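Local coordinates for uncharacterized protein Q7W7N7_BORPA (Bordetella parapertussis 12822, PDB 3CPK), which is of unknown function and belongs to the DUF498/DUF598 family of Xcc1710-like proteins, at residues P7-N12 against A36-V41; N12-Y17 against A125-Y130; H31-A36 against V142-D147; L56-A61 against R109-M114; V94-R99 against V118-T123. All coordinates share one frame; numbering follows the deposited sequence.

In the fold
The chain starts in an extended loop, and contact 1 ties residues 7-12 to the loop 36-41. Contact 2 comes next: residues 12-17 start the small antiparallel sheet and lie against helix 123-135. Its segments alternate along the chain with those of contact 1, and the two share Asn12. Contact 3 pairs strand 33-35 with the last strand, 140-144, and crosses both earlier contacts. Contacts 4 and 5 are nested inside the long loops closed by contacts 2 and 3, and they cross each other. Contact 4 packs helix 54-61 on helix 105-112. Contact 5 pairs strands 91-95 and 117-121 at the far end of the mixed sheet.

Contact 1: residues P7-N12 against A36-V41; sequences PATALN and APEGPV
Asn12 grips the loop 36-41 with its backbone and its side chain. Its N donates to Pro37 O at 2.7 Å, in the carbonyl plane and on a lone pair. Its ND2 uses both hydrogens. One goes to Ala36 O at 3.0 Å, with a nearly straight N-H...O angle of 170°. The other goes to Gly39 O at 2.9 Å, where the donor stands above the carbonyl plane. Both acceptors lie close to the plane of the Asn12 amide, and the two bonds fix its rotation. CG lies anti to the carbonyl carbon (chi1 -73°), which carries the amide across to the loop.

The loop joins strand 33-35 to strand 42-43, an edge strand of the mixed sheet. The contact therefore ties the N-terminal loop to the end of that sheet. Carbon contacts flank the bonds. Leu11 CG meets Pro37 CB at 4.0 Å, and Leu11 CD1 lies by Glu38 CG at 3.8 Å, with the two side chains pointing the same way. Separately, the Val41 CG2 methyl rests beside the amide oxygen, Asn12 OD1.

Two waters add bridges. One donates to Ala10 O and to Pro37 O. The other donates to Asn12 OD1 at 2.6 Å and to Gly39 O. Farther out, Pro37 packs on Tyr130 and Met134 of helix 123-135. The Asn12 side chain touches Phe35 of strand 33-35.

Contact 2: residues N12-Y17 against A125-Y130; sequences NTVTAY and AAARTY
Strand 14-17 and helix 125-130 run nearly antiparallel, at 153° between their directions, with axes 8.9 Å apart and Val14 opposite Ala127. At one end Tyr130 reaches the backbone before the strand. Its OH donates to Asn12 O at 2.6 Å, tilted from the carbonyl plane. Asn12 O also lies at the ring edge, in plane with the ring. Tyr130 CG stands anti to the backbone N (chi1 162°), and this sends the phenol out from the helix to that carbonyl.

In the middle, Val14 straddles the Ala127 methyl. CG1 comes to 3.7 Å from Ala127 CB, and CG2 lies 3.8 Å from the same atom. CG2 also approaches Tyr130 CD2 at 4.2 Å.

At the other end, Tyr17 brings a ring edge to the helix. Its CD2 meets Ala127 CB at 3.8 Å, and CE2 lies near Arg128 N. This ring is poorly ordered. The Arg128 guanidinium is a long way off over the ring and gives at most a weak attraction.

The strand carries a classic bulge, where Thr15 and Ala16 together stand against Glu23 of strand 21-24. Helix 123-135 is held between an outer strand of this small antiparallel sheet and the mixed sheet, in an alpha/beta fold.

Contact 3: residues H31-A36 against V142-D147; sequences HAIAFA and VALLPD
Ile33 and Phe35 pair with Leu144 and Val142 as an antiparallel ladder inside the mixed five-stranded sheet. Strand 140-144 is the central strand there, with 33-35 on one flank and the parallel strand 91-95 on the other.

Four backbone hydrogen bonds form the ladder. Ile33 and Leu144 make one hydrogen-bonded pair, with Leu144 N to Ile33 O at 2.9 Å and Ile33 N to Leu144 O at 3.1 Å. Phe35 and Val142 make the other, Phe35 N to Val142 O and Val142 N to Phe35 O, both 3.0 Å. Between them Ala34 and Ala143 form a non-hydrogen-bonded pair.

Apolar contacts extend past the ladder. Ala32 CB meets Leu145 CD2 at 3.9 Å and Pro146 CD at 4.3 Å.

Ile33, Phe35, Val142 and Leu144 share one face of the sheet, covered by helix 123-135 (Tyr130, Ala126) and by Val24 and Ile22 of strand 21-24. Tyr130 meets the Phe35 ring edge-to-face. Leu144 CD1 approaches Phe35 CE2 obliquely. Phe35 CG sits between the backbone N and the carbonyl carbon (chi1 61°), which lays the ring alongside Val142. Val142 CG1 lies over one ring face in a CH-pi contact, 3.6 Å from the centroid and offset toward the rim.

Contact 4: residues L56-A61 against R109-M114; sequences LLQQAA and RPLLAM
Leu111 and Gln58 slide past each other in opposite directions. Leu111 CD2 comes to 3.6 Å from Gln58 CG, and Leu111 CG follows at 4.0 Å from the same atom. The aliphatic part of the glutamine therefore lies along the leucine, and the chain beyond CG is extended.

The two methyls of Leu111 split between two residues one helical turn apart. CD1 touches Leu57 CB at 4.0 Å. CD2 touches Ala61 CB at 4.1 Å, as well as Gln58. Leu111 CG is anti to the carbonyl carbon (chi1 -76°), and this turns the branched end toward the other helix.

Gln58 crosses Pro110 at about a right angle, but the approach of its amide to that ring is too close in the model, so its detail is doubtful. No hydrogen bond joins the segments, and the contact is mainly one of carbon atoms.

Beneath it lies the sheet. Leu57, Ala61 and Leu111 all touch Leu92 of strand 91-95. Leu57 also meets Val94 of the same strand, and Trp44 in a loop. The pair of helices thus packs side by side on one face of the mixed sheet, across from helix 123-135, as in a layered alpha/beta fold.

Contact 5: residues V94-R99 against V118-T123; sequences VGTGRR and VEAMDT
Thr96 lies against strand 117-121. Its CB is 4.1 Å from the O of Met121 (selenomethionine). From CB, CG2 runs to Ala120 CB, 4.0 Å away, which is an apolar touch. OG1 sits between the backbone N and the carbonyl carbon (chi1 60°). There it donates to Arg99 O at 2.8 Å, in the carbonyl plane and on a lone pair. This bond closes the turn 96-99 on itself. Thr96 OG1 also lies 3.4 Å from Met121 O, without a hydrogen bond. The N of Thr96 meanwhile donates to Met121 O at 2.9 Å.

Before the turn, the backbones pair as parallel strands. Val94 N donates to Glu119 O, and Met121 N donates to Val94 O. Ala120 is the partner of Val94, and Met121 that of Gly95. Strands 91-95 and 117-121 are joined through helix 105-112 in a beta-alpha-beta crossover, and 117-121 is an outer strand of the mixed sheet.

Farther on, Gly97 meets the start of helix 123-135. Thr123 N donates to Gly97 O, and Gly97 N makes a weak bond to Thr123 OG1. The stronger partner of that hydroxyl is Leu145 O. Asp122 is the N-cap of the helix, and its OD2 accepts a weak bond from Ala125 N. Asp122 CB packs against Arg98 O at 3.5 Å and beside Arg99 CA. At the opposite end, Val94 CG2 faces Val118 CG2 at 4.4 Å, and Val118 leans on Leu111 of helix 105-112.

Contact 1: residues P7-N12 against A36-V41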
# COMPACT_ATOMS: atom_id res chain seq x y z
N PRO A 7 -15.47 8.22 17.23
CA PRO A 7 -15.27 9.67 17.45
C PRO A 7 -14.13 10.16 16.54
O PRO A 7 -14.27 10.18 15.32
CB PRO A 7 -14.95 9.85 18.92
CG PRO A 7 -14.25 8.54 19.23
CD PRO A 7 -14.95 7.46 18.38
N ALA A 8 -13.01 10.56 17.14
CA ALA A 8 -11.86 11.04 16.38
C ALA A 8 -10.74 9.99 16.33
O ALA A 8 -9.67 10.19 16.90
CB ALA A 8 -11.34 12.32 16.97
N THR A 9 -11.02 8.89 15.63
CA THR A 9 -10.10 7.77 15.45
C THR A 9 -8.73 8.18 14.92
O THR A 9 -8.64 8.91 13.94
CB THR A 9 -10.68 6.75 14.43
OG1 THR A 9 -12.06 6.50 14.73
CG2 THR A 9 -9.91 5.44 14.48
N ALA A 10 -7.65 7.70 15.54
CA ALA A 10 -6.32 8.05 15.04
C ALA A 10 -6.07 7.30 13.72
O ALA A 10 -6.50 6.16 13.55
CB ALA A 10 -5.26 7.70 16.05
N LEU A 11 -5.37 7.95 12.79
CA LEU A 11 -5.09 7.36 11.50
C LEU A 11 -3.69 6.77 11.36
O LEU A 11 -2.72 7.26 11.96
CB LEU A 11 -5.28 8.41 10.39
CG LEU A 11 -6.67 8.91 9.93
CD1 LEU A 11 -7.80 8.11 10.57
CD2 LEU A 11 -6.78 10.38 10.25
N ASN A 12 -3.58 5.71 10.56
CA ASN A 12 -2.31 5.07 10.31
C ASN A 12 -1.41 6.00 9.50
O ASN A 12 -1.76 6.49 8.41
CB ASN A 12 -2.51 3.73 9.58
CG ASN A 12 -3.08 2.65 10.48
OD1 ASN A 12 -2.65 2.50 11.63
ND2 ASN A 12 -4.04 1.89 9.97
N ALA A 36 -5.04 0.86 5.49
CA ALA A 36 -5.81 2.03 5.13
C ALA A 36 -5.59 3.01 6.28
O ALA A 36 -4.90 2.69 7.24
CB ALA A 36 -7.27 1.67 5.01
N PRO A 37 -6.15 4.22 6.18
CA PRO A 37 -5.97 5.19 7.27
C PRO A 37 -6.55 4.64 8.57
O PRO A 37 -5.96 4.78 9.65
CB PRO A 37 -6.73 6.41 6.76
CG PRO A 37 -6.51 6.32 5.28
CD PRO A 37 -6.76 4.86 5.01
N GLU A 38 -7.71 4.01 8.45
CA GLU A 38 -8.37 3.41 9.58
C GLU A 38 -8.15 1.91 9.53
O GLU A 38 -7.91 1.36 8.46
CB GLU A 38 -9.86 3.75 9.53
CG GLU A 38 -10.13 5.24 9.56
CD GLU A 38 -11.60 5.57 9.75
OE1 GLU A 38 -12.22 4.98 10.67
OE2 GLU A 38 -12.13 6.42 9.00
N GLY A 39 -8.19 1.25 10.69
CA GLY A 39 -8.01 -0.19 10.74
C GLY A 39 -6.61 -0.60 11.17
O GLY A 39 -5.79 0.25 11.52
N PRO A 40 -6.30 -1.90 11.14
CA PRO A 40 -4.98 -2.39 11.54
C PRO A 40 -4.02 -2.36 10.36
O PRO A 40 -4.43 -2.23 9.20
CB PRO A 40 -5.25 -3.85 11.97
CG PRO A 40 -6.76 -3.92 12.15
CD PRO A 40 -7.26 -3.02 11.05
N VAL A 41 -2.73 -2.47 10.68
CA VAL A 41 -1.69 -2.53 9.67
C VAL A 41 -1.57 -4.02 9.45
O VAL A 41 -0.99 -4.72 10.26
CB VAL A 41 -0.36 -2.03 10.20
CG1 VAL A 41 0.70 -2.21 9.13
CG2 VAL A 41 -0.48 -0.58 10.62
O HOH W 1 -6.56 3.52 12.63
O HOH W 2 -3.35 0.91 13.51

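Contact 2: residues N12-Y17 against A125-Y130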
# COMPACT_ATOMS: atom_id res chain seq x y z
N ASN A 12 -3.58 5.71 10.56
CA ASN A 12 -2.31 5.07 10.31
C ASN A 12 -1.41 6.00 9.50
O ASN A 12 -1.76 6.49 8.41
CB ASN A 12 -2.51 3.73 9.58
CG ASN A 12 -3.08 2.65 10.48
OD1 ASN A 12 -2.65 2.50 11.63
ND2 ASN A 12 -4.04 1.89 9.97
N THR A 13 -0.22 6.21 10.04
CA THR A 13 0.74 7.10 9.46
C THR A 13 2.13 6.50 9.33
O THR A 13 2.66 5.92 10.29
CB THR A 13 0.80 8.36 10.33
OG1 THR A 13 -0.52 8.93 10.40
CG2 THR A 13 1.78 9.38 9.77
N VAL A 14 2.71 6.63 8.13
CA VAL A 14 4.05 6.15 7.88
C VAL A 14 4.96 7.13 8.61
O VAL A 14 5.12 8.29 8.22
CB VAL A 14 4.37 6.16 6.38
CG1 VAL A 14 5.88 6.07 6.17
CG2 VAL A 14 3.68 4.99 5.68
N THR A 15 5.55 6.64 9.70
CA THR A 15 6.40 7.45 10.56
C THR A 15 7.82 7.73 10.06
O THR A 15 8.33 8.83 10.18
CB THR A 15 6.48 6.80 11.96
OG1 THR A 15 5.20 6.89 12.59
CG2 THR A 15 7.51 7.50 12.81
N ALA A 16 8.47 6.70 9.52
CA ALA A 16 9.81 6.83 9.01
C ALA A 16 9.98 5.75 7.96
O ALA A 16 9.17 4.83 7.87
CB ALA A 16 10.83 6.65 10.13
N TYR A 17 11.02 5.88 7.15
CA TYR A 17 11.30 4.92 6.09
C TYR A 17 12.77 4.60 6.26
O TYR A 17 13.56 5.48 6.62
CB TYR A 17 11.09 5.56 4.72
CG TYR A 17 10.21 6.79 4.73
CD1 TYR A 17 10.55 7.91 5.50
CD2 TYR A 17 9.02 6.83 4.01
CE1 TYR A 17 9.73 9.02 5.56
CE2 TYR A 17 8.18 7.95 4.06
CZ TYR A 17 8.55 9.04 4.84
OH TYR A 17 7.72 10.13 4.93
N ALA A 125 8.52 5.95 -1.87
CA ALA A 125 7.60 6.90 -2.49
C ALA A 125 6.15 6.52 -2.20
O ALA A 125 5.31 7.38 -1.93
CB ALA A 125 7.83 6.97 -4.00
N ALA A 126 5.86 5.22 -2.26
CA ALA A 126 4.51 4.75 -1.97
C ALA A 126 4.10 5.22 -0.57
O ALA A 126 3.04 5.81 -0.38
CB ALA A 126 4.47 3.22 -2.05
N ALA A 127 4.98 4.97 0.39
CA ALA A 127 4.77 5.35 1.78
C ALA A 127 4.51 6.84 1.93
O ALA A 127 3.57 7.27 2.61
CB ALA A 127 5.99 4.94 2.61
N ARG A 128 5.36 7.62 1.29
CA ARG A 128 5.28 9.07 1.29
C ARG A 128 4.04 9.56 0.53
O ARG A 128 3.40 10.54 0.92
CB ARG A 128 6.55 9.60 0.66
CG ARG A 128 6.57 11.06 0.32
CD ARG A 128 7.78 11.28 -0.56
NE ARG A 128 8.93 10.55 -0.02
CZ ARG A 128 9.78 9.83 -0.74
NH1 ARG A 128 9.63 9.73 -2.06
NH2 ARG A 128 10.78 9.19 -0.14
N THR A 129 3.68 8.87 -0.54
CA THR A 129 2.50 9.28 -1.29
C THR A 129 1.24 8.94 -0.49
O THR A 129 0.21 9.59 -0.62
CB THR A 129 2.44 8.61 -2.69
OG1 THR A 129 3.58 9.00 -3.46
CG2 THR A 129 1.21 9.05 -3.42
N TYR A 130 1.34 7.91 0.35
CA TYR A 130 0.23 7.49 1.18
C TYR A 130 -0.06 8.55 2.24
O TYR A 130 -1.22 8.91 2.46
CB TYR A 130 0.54 6.17 1.89
CG TYR A 130 -0.36 5.93 3.08
CD1 TYR A 130 -1.60 5.31 2.93
CD2 TYR A 130 -0.01 6.40 4.34
CE1 TYR A 130 -2.47 5.18 4.02
CE2 TYR A 130 -0.86 6.28 5.42
CZ TYR A 130 -2.09 5.67 5.25
OH TYR A 130 -2.95 5.58 6.32

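Contact 3: residues H31-A36 against V142-D147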
# COMPACT_ATOMS: atom_id res chain seq x y z
N HIS A 31 8.59 -6.85 6.82
CA HIS A 31 7.89 -7.78 5.94
C HIS A 31 6.83 -6.91 5.28
O HIS A 31 6.50 -5.83 5.78
CB HIS A 31 7.27 -8.94 6.72
CG HIS A 31 6.17 -8.55 7.65
ND1 HIS A 31 6.40 -8.05 8.92
CD2 HIS A 31 4.82 -8.62 7.52
CE1 HIS A 31 5.25 -7.83 9.52
NE2 HIS A 31 4.27 -8.17 8.70
N ALA A 32 6.29 -7.35 4.15
CA ALA A 32 5.29 -6.57 3.44
C ALA A 32 4.03 -6.38 4.26
O ALA A 32 3.60 -7.28 4.98
CB ALA A 32 4.97 -7.21 2.10
N ILE A 33 3.44 -5.19 4.14
CA ILE A 33 2.23 -4.85 4.85
C ILE A 33 1.25 -4.10 3.95
O ILE A 33 1.58 -3.69 2.84
CB ILE A 33 2.54 -3.95 6.09
CG1 ILE A 33 3.30 -2.71 5.64
CG2 ILE A 33 3.35 -4.74 7.10
CD1 ILE A 33 3.65 -1.75 6.76
N ALA A 34 0.02 -3.95 4.43
CA ALA A 34 -1.01 -3.25 3.70
C ALA A 34 -1.89 -2.60 4.76
O ALA A 34 -2.02 -3.12 5.87
CB ALA A 34 -1.82 -4.22 2.84
N PHE A 35 -2.48 -1.46 4.43
CA PHE A 35 -3.33 -0.79 5.40
C PHE A 35 -3.97 0.45 4.82
O PHE A 35 -3.53 0.99 3.81
CB PHE A 35 -2.53 -0.42 6.67
CG PHE A 35 -1.37 0.51 6.42
CD1 PHE A 35 -1.53 1.89 6.51
CD2 PHE A 35 -0.11 0.01 6.07
CE1 PHE A 35 -0.48 2.76 6.27
CE2 PHE A 35 0.96 0.87 5.82
CZ PHE A 35 0.78 2.25 5.92
N ALA A 36 -5.04 0.86 5.49
CA ALA A 36 -5.81 2.03 5.13
C ALA A 36 -5.59 3.01 6.28
O ALA A 36 -4.90 2.69 7.24
CB ALA A 36 -7.27 1.67 5.01
N VAL A 142 -2.67 1.36 1.00
CA VAL A 142 -1.31 1.19 0.52
C VAL A 142 -0.77 -0.20 0.86
O VAL A 142 -1.01 -0.73 1.93
CB VAL A 142 -0.36 2.27 1.10
CG1 VAL A 142 -0.20 2.07 2.61
CG2 VAL A 142 1.00 2.19 0.41
N ALA A 143 -0.07 -0.77 -0.11
CA ALA A 143 0.56 -2.08 0.01
C ALA A 143 2.04 -1.81 -0.25
O ALA A 143 2.39 -1.20 -1.26
CB ALA A 143 0.01 -3.03 -1.05
N LEU A 144 2.90 -2.27 0.66
CA LEU A 144 4.35 -2.03 0.57
C LEU A 144 5.25 -3.24 0.81
O LEU A 144 5.10 -3.95 1.81
CB LEU A 144 4.76 -0.97 1.58
CG LEU A 144 3.97 0.33 1.72
CD1 LEU A 144 4.07 0.80 3.18
CD2 LEU A 144 4.50 1.39 0.77
N LEU A 145 6.21 -3.43 -0.10
CA LEU A 145 7.22 -4.48 0.00
C LEU A 145 8.42 -3.68 0.50
O LEU A 145 8.87 -2.76 -0.17
CB LEU A 145 7.52 -5.07 -1.38
CG LEU A 145 6.39 -5.75 -2.15
CD1 LEU A 145 6.70 -5.73 -3.64
CD2 LEU A 145 6.19 -7.19 -1.65
N PRO A 146 8.97 -4.02 1.67
CA PRO A 146 10.11 -3.27 2.20
C PRO A 146 11.43 -3.53 1.49
O PRO A 146 11.49 -4.29 0.52
CB PRO A 146 10.14 -3.70 3.66
CG PRO A 146 9.78 -5.18 3.55
CD PRO A 146 8.76 -5.28 2.42
N ASP A 147 12.49 -2.89 1.98
CA ASP A 147 13.81 -3.05 1.38
C ASP A 147 13.66 -2.77 -0.11
O ASP A 147 12.81 -1.92 -0.44
CB ASP A 147 14.33 -4.47 1.61

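Contact 4: residues L56-A61 against R109-M114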
# COMPACT_ATOMS: atom_id res chain seq x y z
N LEU A 56 -3.96 -10.78 -4.85
CA LEU A 56 -3.28 -10.18 -3.71
C LEU A 56 -3.58 -8.69 -3.61
O LEU A 56 -3.75 -8.16 -2.51
CB LEU A 56 -1.77 -10.40 -3.85
CG LEU A 56 -1.27 -11.71 -3.25
CD1 LEU A 56 0.17 -11.95 -3.64
CD2 LEU A 56 -1.42 -11.65 -1.73
N LEU A 57 -3.65 -8.02 -4.75
CA LEU A 57 -3.93 -6.60 -4.80
C LEU A 57 -5.32 -6.29 -4.27
O LEU A 57 -5.54 -5.28 -3.61
CB LEU A 57 -3.80 -6.09 -6.24
CG LEU A 57 -2.55 -5.29 -6.64
CD1 LEU A 57 -1.43 -5.41 -5.60
CD2 LEU A 57 -2.10 -5.80 -8.01
N GLN A 58 -6.26 -7.18 -4.57
CA GLN A 58 -7.64 -6.99 -4.13
C GLN A 58 -7.83 -7.26 -2.65
O GLN A 58 -8.68 -6.65 -2.01
CB GLN A 58 -8.57 -7.86 -4.96
CG GLN A 58 -8.77 -7.31 -6.36
CD GLN A 58 -9.16 -8.37 -7.36
OE1 GLN A 58 -8.57 -8.47 -8.44
NE2 GLN A 58 -10.16 -9.18 -7.02
N GLN A 59 -7.04 -8.16 -2.09
CA GLN A 59 -7.16 -8.43 -0.67
C GLN A 59 -6.60 -7.24 0.10
O GLN A 59 -7.10 -6.88 1.16
CB GLN A 59 -6.43 -9.73 -0.33
CG GLN A 59 -5.43 -9.67 0.79
CD GLN A 59 -4.86 -11.04 1.10
OE1 GLN A 59 -4.97 -11.95 0.28
NE2 GLN A 59 -4.23 -11.18 2.26
N ALA A 60 -5.56 -6.61 -0.46
CA ALA A 60 -4.94 -5.45 0.17
C ALA A 60 -5.89 -4.25 0.11
O ALA A 60 -6.08 -3.53 1.09
CB ALA A 60 -3.63 -5.11 -0.55
N ALA A 61 -6.49 -4.05 -1.06
CA ALA A 61 -7.44 -2.98 -1.27
C ALA A 61 -8.72 -3.32 -0.52
O ALA A 61 -9.40 -2.44 0.01
CB ALA A 61 -7.72 -2.84 -2.77
N ARG A 109 -6.52 -5.01 -13.71
CA ARG A 109 -7.88 -4.84 -14.24
C ARG A 109 -9.04 -5.08 -13.27
O ARG A 109 -9.92 -4.24 -13.15
CB ARG A 109 -8.09 -5.68 -15.49
CG ARG A 109 -7.79 -4.88 -16.72
CD ARG A 109 -7.86 -5.70 -17.96
NE ARG A 109 -7.44 -4.91 -19.11
CZ ARG A 109 -7.19 -5.43 -20.31
NH1 ARG A 109 -7.33 -6.73 -20.50
NH2 ARG A 109 -6.81 -4.64 -21.31
N PRO A 110 -9.05 -6.22 -12.56
CA PRO A 110 -10.16 -6.44 -11.63
C PRO A 110 -10.47 -5.18 -10.82
O PRO A 110 -11.62 -4.76 -10.71
CB PRO A 110 -9.65 -7.58 -10.76
CG PRO A 110 -8.84 -8.38 -11.73
CD PRO A 110 -8.07 -7.31 -12.48
N LEU A 111 -9.43 -4.58 -10.26
CA LEU A 111 -9.59 -3.37 -9.46
C LEU A 111 -10.23 -2.23 -10.23
O LEU A 111 -11.13 -1.56 -9.72
CB LEU A 111 -8.23 -2.92 -8.92
CG LEU A 111 -7.72 -3.74 -7.74
CD1 LEU A 111 -6.40 -3.19 -7.25
CD2 LEU A 111 -8.76 -3.69 -6.63
N LEU A 112 -9.76 -1.98 -11.45
CA LEU A 112 -10.34 -0.91 -12.26
C LEU A 112 -11.79 -1.29 -12.50
O LEU A 112 -12.67 -0.43 -12.58
CB LEU A 112 -9.61 -0.79 -13.60
CG LEU A 112 -8.08 -0.74 -13.58
CD1 LEU A 112 -7.57 -0.61 -15.01
CD2 LEU A 112 -7.59 0.42 -12.73
N ALA A 113 -12.04 -2.59 -12.60
CA ALA A 113 -13.39 -3.09 -12.81
C ALA A 113 -14.26 -2.60 -11.67
O ALA A 113 -15.49 -2.63 -11.74
CB ALA A 113 -13.37 -4.62 -12.84
N MSE A 114 -13.61 -2.14 -10.61
CA MSE A 114 -14.29 -1.61 -9.43
C MSE A 114 -14.07 -0.12 -9.28
O MSE A 114 -14.38 0.46 -8.24
CB MSE A 114 -13.77 -2.30 -8.19
CG MSE A 114 -14.38 -3.64 -7.95
SE MSE A 114 -13.19 -4.68 -6.89
CE MSE A 114 -12.62 -5.92 -8.26

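Contact 5: residues V94-R99 against V118-T123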
# COMPACT_ATOMS: atom_id res chain seq x y z
N VAL A 94 0.87 0.90 -4.51
CA VAL A 94 1.64 -0.32 -4.37
C VAL A 94 3.14 -0.03 -4.39
O VAL A 94 3.68 0.46 -5.39
CB VAL A 94 1.28 -1.34 -5.47
CG1 VAL A 94 2.04 -2.66 -5.22
CG2 VAL A 94 -0.22 -1.57 -5.47
N GLY A 95 3.79 -0.29 -3.26
CA GLY A 95 5.22 -0.08 -3.13
C GLY A 95 5.93 -1.36 -3.52
O GLY A 95 5.91 -2.34 -2.78
N THR A 96 6.55 -1.35 -4.69
CA THR A 96 7.23 -2.52 -5.21
C THR A 96 8.68 -2.62 -4.77
O THR A 96 9.53 -3.17 -5.48
CB THR A 96 7.14 -2.54 -6.75
OG1 THR A 96 7.75 -1.36 -7.31
CG2 THR A 96 5.68 -2.59 -7.17
N GLY A 97 8.96 -2.07 -3.60
CA GLY A 97 10.31 -2.13 -3.09
C GLY A 97 11.23 -0.99 -3.50
O GLY A 97 10.82 0.16 -3.67
N ARG A 98 12.49 -1.33 -3.68
CA ARG A 98 13.54 -0.37 -4.00
C ARG A 98 13.36 0.44 -5.27
O ARG A 98 13.81 1.58 -5.35
CB ARG A 98 14.84 -1.13 -4.03
CG ARG A 98 16.11 -0.33 -4.19
CD ARG A 98 17.14 -1.39 -4.50
NE ARG A 98 16.40 -2.56 -4.97
CZ ARG A 98 16.92 -3.77 -5.16
NH1 ARG A 98 18.20 -3.98 -4.92
NH2 ARG A 98 16.13 -4.77 -5.55
N ARG A 99 12.72 -0.15 -6.27
CA ARG A 99 12.49 0.56 -7.51
C ARG A 99 11.09 0.24 -7.99
O ARG A 99 10.45 -0.68 -7.49
CB ARG A 99 13.51 0.16 -8.58
CG ARG A 99 14.65 1.13 -8.71
CD ARG A 99 15.66 0.69 -9.75
NE ARG A 99 16.29 -0.57 -9.38
CZ ARG A 99 16.04 -1.73 -9.98
NH1 ARG A 99 15.17 -1.78 -10.98
NH2 ARG A 99 16.66 -2.83 -9.57
N VAL A 118 -4.92 1.96 -9.39
CA VAL A 118 -3.71 1.56 -8.69
C VAL A 118 -2.44 2.19 -9.25
O VAL A 118 -2.33 2.46 -10.44
CB VAL A 118 -3.57 0.00 -8.66
CG1 VAL A 118 -4.71 -0.63 -9.41
CG2 VAL A 118 -2.23 -0.44 -9.23
N GLU A 119 -1.49 2.42 -8.37
CA GLU A 119 -0.23 3.04 -8.74
C GLU A 119 0.93 2.33 -8.07
O GLU A 119 1.00 2.27 -6.84
CB GLU A 119 -0.24 4.50 -8.31
CG GLU A 119 -1.49 5.24 -8.75
CD GLU A 119 -1.46 6.71 -8.39
OE1 GLU A 119 -0.35 7.28 -8.32
OE2 GLU A 119 -2.55 7.29 -8.19
N ALA A 120 1.83 1.78 -8.87
CA ALA A 120 3.00 1.09 -8.35
C ALA A 120 4.17 2.05 -8.41
O ALA A 120 4.27 2.84 -9.33
CB ALA A 120 3.28 -0.14 -9.17
N MSE A 121 5.04 2.00 -7.41
CA MSE A 121 6.21 2.86 -7.38
C MSE A 121 7.12 2.28 -6.32
O MSE A 121 6.70 1.41 -5.57
CB MSE A 121 5.80 4.30 -7.01
CG MSE A 121 4.96 4.41 -5.74
SE MSE A 121 4.26 6.20 -5.42
CE MSE A 121 2.72 6.10 -6.61
N ASP A 122 8.36 2.75 -6.27
CA ASP A 122 9.28 2.24 -5.26
C ASP A 122 8.62 2.49 -3.92
O ASP A 122 7.83 3.43 -3.76
CB ASP A 122 10.63 2.95 -5.35
CG ASP A 122 10.52 4.44 -5.19
OD1 ASP A 122 10.05 5.10 -6.13
OD2 ASP A 122 10.89 4.94 -4.11
N THR A 123 8.94 1.65 -2.94
CA THR A 123 8.37 1.73 -1.61
C THR A 123 8.49 3.03 -0.81
O THR A 123 7.51 3.44 -0.19
CB THR A 123 8.89 0.55 -0.76
OG1 THR A 123 8.35 -0.67 -1.29
CG2 THR A 123 8.45 0.69 0.68